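Local coordinates for uncharacterized protein (Actinomyces odontolyticus, PDB 4MJG) that is of unknown function but belongs to the DUF4853 family and folds around a broad antiparallel beta sheet, at residues A38-E43 with T70-M75; P89-A94 with I109-N114. One frame throughout, in Å; residues are numbered along the deposited sequence.

Contact 1: residues A38-E43 with T70-M75; sequences AETGGE and TVAPSM
T40 and P73 carry this mostly apolar contact between the end of a helix and the end of a strand. The methyl CG2 of T40 rests against the proline ring, 3.5 Å from CG of P73 and about as close to CB and CD of the same ring. CG2 is anti to the backbone N of T40, and OG1 sits beside that N (chi1 -51°), where it hydrogen-bonds the carbonyl O of V36 one turn back; the hydroxyl is thus engaged within its own helix while the methyl faces the strand. OG1 of T40 also lies 4.2 Å from CB of A72.

A second apolar touch joins E39 to M75, a selenomethionine. The methyl CE of M75 comes to 3.7 Å from CG of E39, the two chains crossing at about a right angle. M75 bends at chi3 (-87°), turning CE toward the aliphatic part of E39 rather than its carboxylate.

The backbone adds proximity but no hydrogen bond across the contact: the carbonyl O of E43 lies 3.8 Å from CD of P73. Between these touches the helix closes in a Schellman motif with G41, at positive phi, as its C-prime residue; the backbone N atoms of G41 and G42 turn back onto the last turn of the helix, the G41 N to A38 O bond being weak.

Helix 34-40 thereby turns into strand 44-55, which pairs with strand 62-73 through V71 and T45. On the other side of strand 62-73, A72 pairs with I128 of strand 127-133, while E39 and M75 both touch L83 of helix 77-86.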
# COMPACT_ATOMS: atom_id res chain seq x y z
N ALA A 38 -5.86 -13.31 4.23
CA ALA A 38 -6.94 -14.30 4.18
C ALA A 38 -6.45 -15.63 3.61
O ALA A 38 -6.74 -16.69 4.16
CB ALA A 38 -8.10 -13.77 3.35
N GLU A 39 -5.68 -15.57 2.52
CA GLU A 39 -5.13 -16.76 1.86
C GLU A 39 -4.14 -17.50 2.76
O GLU A 39 -4.03 -18.72 2.69
CB GLU A 39 -4.44 -16.38 0.54
CG GLU A 39 -4.09 -17.55 -0.37
CD GLU A 39 -5.31 -18.25 -0.94
OE1 GLU A 39 -6.41 -17.67 -0.93
OE2 GLU A 39 -5.15 -19.40 -1.42
N THR A 40 -3.43 -16.75 3.60
CA THR A 40 -2.57 -17.34 4.62
C THR A 40 -3.40 -18.12 5.63
O THR A 40 -2.99 -19.19 6.08
CB THR A 40 -1.82 -16.28 5.43
OG1 THR A 40 -1.15 -15.37 4.54
CG2 THR A 40 -0.82 -16.94 6.35
N GLY A 41 -4.55 -17.56 5.97
CA GLY A 41 -5.37 -18.07 7.06
C GLY A 41 -4.95 -17.34 8.32
O GLY A 41 -4.56 -17.96 9.31
N GLY A 42 -5.03 -16.01 8.28
CA GLY A 42 -4.59 -15.21 9.41
C GLY A 42 -4.75 -13.72 9.24
O GLY A 42 -5.78 -13.23 8.78
N GLU A 43 -3.69 -12.99 9.59
CA GLU A 43 -3.79 -11.58 9.92
C GLU A 43 -2.62 -10.79 9.38
O GLU A 43 -1.56 -11.35 9.07
CB GLU A 43 -3.84 -11.43 11.44
CG GLU A 43 -2.69 -12.11 12.19
CD GLU A 43 -2.88 -12.17 13.70
OE1 GLU A 43 -4.03 -12.08 14.18
OE2 GLU A 43 -1.86 -12.31 14.41
N THR A 70 1.78 -3.21 5.50
CA THR A 70 1.33 -4.36 6.29
C THR A 70 2.05 -5.62 5.87
O THR A 70 2.47 -5.75 4.72
CB THR A 70 -0.19 -4.58 6.18
OG1 THR A 70 -0.56 -4.88 4.82
CG2 THR A 70 -0.94 -3.36 6.64
N VAL A 71 2.17 -6.55 6.81
CA VAL A 71 2.95 -7.76 6.62
C VAL A 71 2.13 -9.00 6.95
O VAL A 71 1.57 -9.11 8.04
CB VAL A 71 4.22 -7.73 7.51
CG1 VAL A 71 4.99 -9.04 7.40
CG2 VAL A 71 5.11 -6.58 7.09
N ALA A 72 2.06 -9.92 5.99
CA ALA A 72 1.40 -11.20 6.17
C ALA A 72 2.45 -12.29 6.22
O ALA A 72 3.58 -12.07 5.81
CB ALA A 72 0.44 -11.46 5.02
N PRO A 73 2.09 -13.48 6.72
CA PRO A 73 3.06 -14.59 6.67
C PRO A 73 3.37 -15.01 5.24
O PRO A 73 2.62 -14.67 4.32
CB PRO A 73 2.36 -15.71 7.45
CG PRO A 73 1.35 -15.01 8.31
CD PRO A 73 0.89 -13.84 7.49
N SER A 74 4.47 -15.74 5.05
CA SER A 74 4.99 -16.00 3.71
C SER A 74 4.19 -17.04 2.94
O SER A 74 3.46 -17.85 3.52
CB SER A 74 6.46 -16.44 3.78
OG SER A 74 7.06 -16.40 2.49
N MSE A 75 4.32 -16.99 1.62
CA MSE A 75 3.78 -18.00 0.71
C MSE A 75 4.73 -18.06 -0.46
O MSE A 75 5.47 -17.11 -0.70
CB MSE A 75 2.33 -17.67 0.32
CG MSE A 75 2.18 -16.83 -0.94
SE MSE A 75 0.46 -15.86 -0.90
CE MSE A 75 -0.69 -17.23 -1.69

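Contact 2: residues P89-A94 with I109-N114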
# COMPACT_ATOMS: atom_id res chain seq x y z
N PRO A 89 -7.79 -5.97 -8.90
CA PRO A 89 -8.89 -4.99 -8.84
C PRO A 89 -9.05 -4.20 -10.14
O PRO A 89 -8.11 -4.11 -10.93
CB PRO A 89 -8.45 -4.05 -7.72
CG PRO A 89 -6.97 -4.07 -7.78
CD PRO A 89 -6.58 -5.46 -8.24
N ASP A 90 -10.24 -3.63 -10.34
CA ASP A 90 -10.58 -2.93 -11.58
C ASP A 90 -9.70 -1.72 -11.87
O ASP A 90 -9.36 -1.47 -13.02
CB ASP A 90 -12.05 -2.50 -11.56
CG ASP A 90 -13.02 -3.66 -11.74
OD1 ASP A 90 -12.57 -4.79 -12.04
OD2 ASP A 90 -14.24 -3.44 -11.59
N TRP A 91 -9.33 -0.99 -10.82
CA TRP A 91 -8.49 0.21 -10.99
C TRP A 91 -7.06 -0.08 -11.46
O TRP A 91 -6.33 0.86 -11.82
CB TRP A 91 -8.46 1.04 -9.69
CG TRP A 91 -8.02 0.28 -8.46
CD1 TRP A 91 -8.83 -0.25 -7.50
CD2 TRP A 91 -6.68 -0.02 -8.06
NE1 TRP A 91 -8.08 -0.87 -6.53
CE2 TRP A 91 -6.75 -0.74 -6.85
CE3 TRP A 91 -5.42 0.24 -8.61
CZ2 TRP A 91 -5.62 -1.21 -6.19
CZ3 TRP A 91 -4.29 -0.21 -7.95
CH2 TRP A 91 -4.40 -0.93 -6.74
N ALA A 92 -6.66 -1.36 -11.45
CA ALA A 92 -5.30 -1.76 -11.83
C ALA A 92 -5.17 -1.98 -13.33
O ALA A 92 -5.67 -2.97 -13.86
CB ALA A 92 -4.90 -3.02 -11.08
N VAL A 93 -4.49 -1.06 -14.01
CA VAL A 93 -4.31 -1.16 -15.47
C VAL A 93 -3.26 -2.20 -15.89
O VAL A 93 -3.26 -2.63 -17.04
CB VAL A 93 -3.97 0.21 -16.12
CG1 VAL A 93 -5.05 1.24 -15.82
CG2 VAL A 93 -2.60 0.73 -15.68
N ALA A 94 -2.37 -2.58 -14.97
CA ALA A 94 -1.30 -3.54 -15.29
C ALA A 94 -0.73 -4.22 -14.04
O ALA A 94 -0.75 -3.66 -12.95
CB ALA A 94 -0.18 -2.85 -16.05
N ILE A 109 5.95 -7.72 -6.73
CA ILE A 109 4.90 -7.63 -7.74
C ILE A 109 4.23 -6.28 -7.55
O ILE A 109 3.86 -5.91 -6.43
CB ILE A 109 3.85 -8.75 -7.60
CG1 ILE A 109 4.52 -10.12 -7.74
CG2 ILE A 109 2.75 -8.59 -8.64
CD1 ILE A 109 3.63 -11.28 -7.37
N GLN A 110 4.07 -5.54 -8.64
CA GLN A 110 3.49 -4.21 -8.60
C GLN A 110 2.13 -4.21 -9.27
O GLN A 110 1.92 -4.89 -10.27
CB GLN A 110 4.40 -3.21 -9.30
CG GLN A 110 5.76 -3.02 -8.65
CD GLN A 110 6.74 -4.10 -9.04
OE1 GLN A 110 6.98 -4.34 -10.23
NE2 GLN A 110 7.33 -4.75 -8.03
N LEU A 111 1.23 -3.41 -8.71
CA LEU A 111 -0.10 -3.19 -9.27
C LEU A 111 -0.17 -1.72 -9.67
O LEU A 111 -0.12 -0.84 -8.80
CB LEU A 111 -1.15 -3.52 -8.22
CG LEU A 111 -2.26 -4.49 -8.60
CD1 LEU A 111 -1.71 -5.79 -9.15
CD2 LEU A 111 -3.13 -4.76 -7.37
N ILE A 112 -0.23 -1.45 -10.97
CA ILE A 112 -0.14 -0.08 -11.48
C ILE A 112 -1.53 0.50 -11.74
O ILE A 112 -2.32 -0.09 -12.47
CB ILE A 112 0.67 -0.00 -12.80
CG1 ILE A 112 2.02 -0.74 -12.66
CG2 ILE A 112 0.91 1.44 -13.21
CD1 ILE A 112 2.93 -0.20 -11.57
N ASP A 113 -1.82 1.65 -11.14
CA ASP A 113 -3.10 2.34 -11.36
C ASP A 113 -3.02 3.29 -12.55
O ASP A 113 -1.93 3.56 -13.07
CB ASP A 113 -3.57 3.08 -10.09
CG ASP A 113 -2.61 4.18 -9.64
OD1 ASP A 113 -2.10 4.93 -10.50
OD2 ASP A 113 -2.36 4.30 -8.42
N ASN A 114 -4.17 3.80 -12.96
CA ASN A 114 -4.27 4.66 -14.15
C ASN A 114 -3.57 6.02 -14.01
O ASN A 114 -3.43 6.75 -14.99
CB ASN A 114 -5.74 4.85 -14.59
CG ASN A 114 -6.70 4.94 -13.42
OD1 ASN A 114 -6.58 4.21 -12.43
ND2 ASN A 114 -7.68 5.84 -13.54
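V93 and A94 both face I112 in a classic beta bulge: V93 N bonds I112 O at 2.8 Å with a bent N-H...O angle of 132°, whereas I112 N reaches A94 O at 3.0 Å almost straight, 175°. A type I turn from P89 to A92 brings three side chains against the opposite strand. CD2 of L111 touches CD of P89 at 3.6 Å, and CG of L111 packs on CB of A92. The segments belong to the hairpin of strands 92-97 and 107-113, the former at one edge of the antiparallel sheet. W91 has CG between its backbone N and carbonyl carbon (chi1 55°), folding the indole back so that CG of P89 and CB of A92 lie over one face, toward its rim. CH2 of W91 meets CD2 of L111 at 4.1 Å. CE3 of W91 lies 3.7 Å from CB of D113, whose OD1 is held by the backbone N of G117 and Y115. Replacing W91 with an alanine would probably open a gap beside P89 and L111 and leave CB of D113 without its apolar neighbour. The side chains of V93 and N114 cross at about a right angle, CG1 3.9 Å from CB.

How the contacts relate
From the N terminus, after two short helices, the chain runs through helix 34-40 into contact 1, which closes when strand 62-73 returns after strand 44-55. Helix 77-86 follows, and contact 2 then opens at the turn before strand 92-97, closing as the hairpin partner 107-113 comes back. The two are therefore in series, neither nested nor crossing. The centres of contact 1 and contact 2 lie about 21 Å apart, and the nearest atoms of contact 1 and contact 2 about 9 Å apart. Both reach one antiparallel sheet: contact 1 joins a helix end to an inner strand, contact 2 pairs the edge strand 92-97 with its neighbour. Helix 77-86 spans the interval, its L80 touching both M75 and I109.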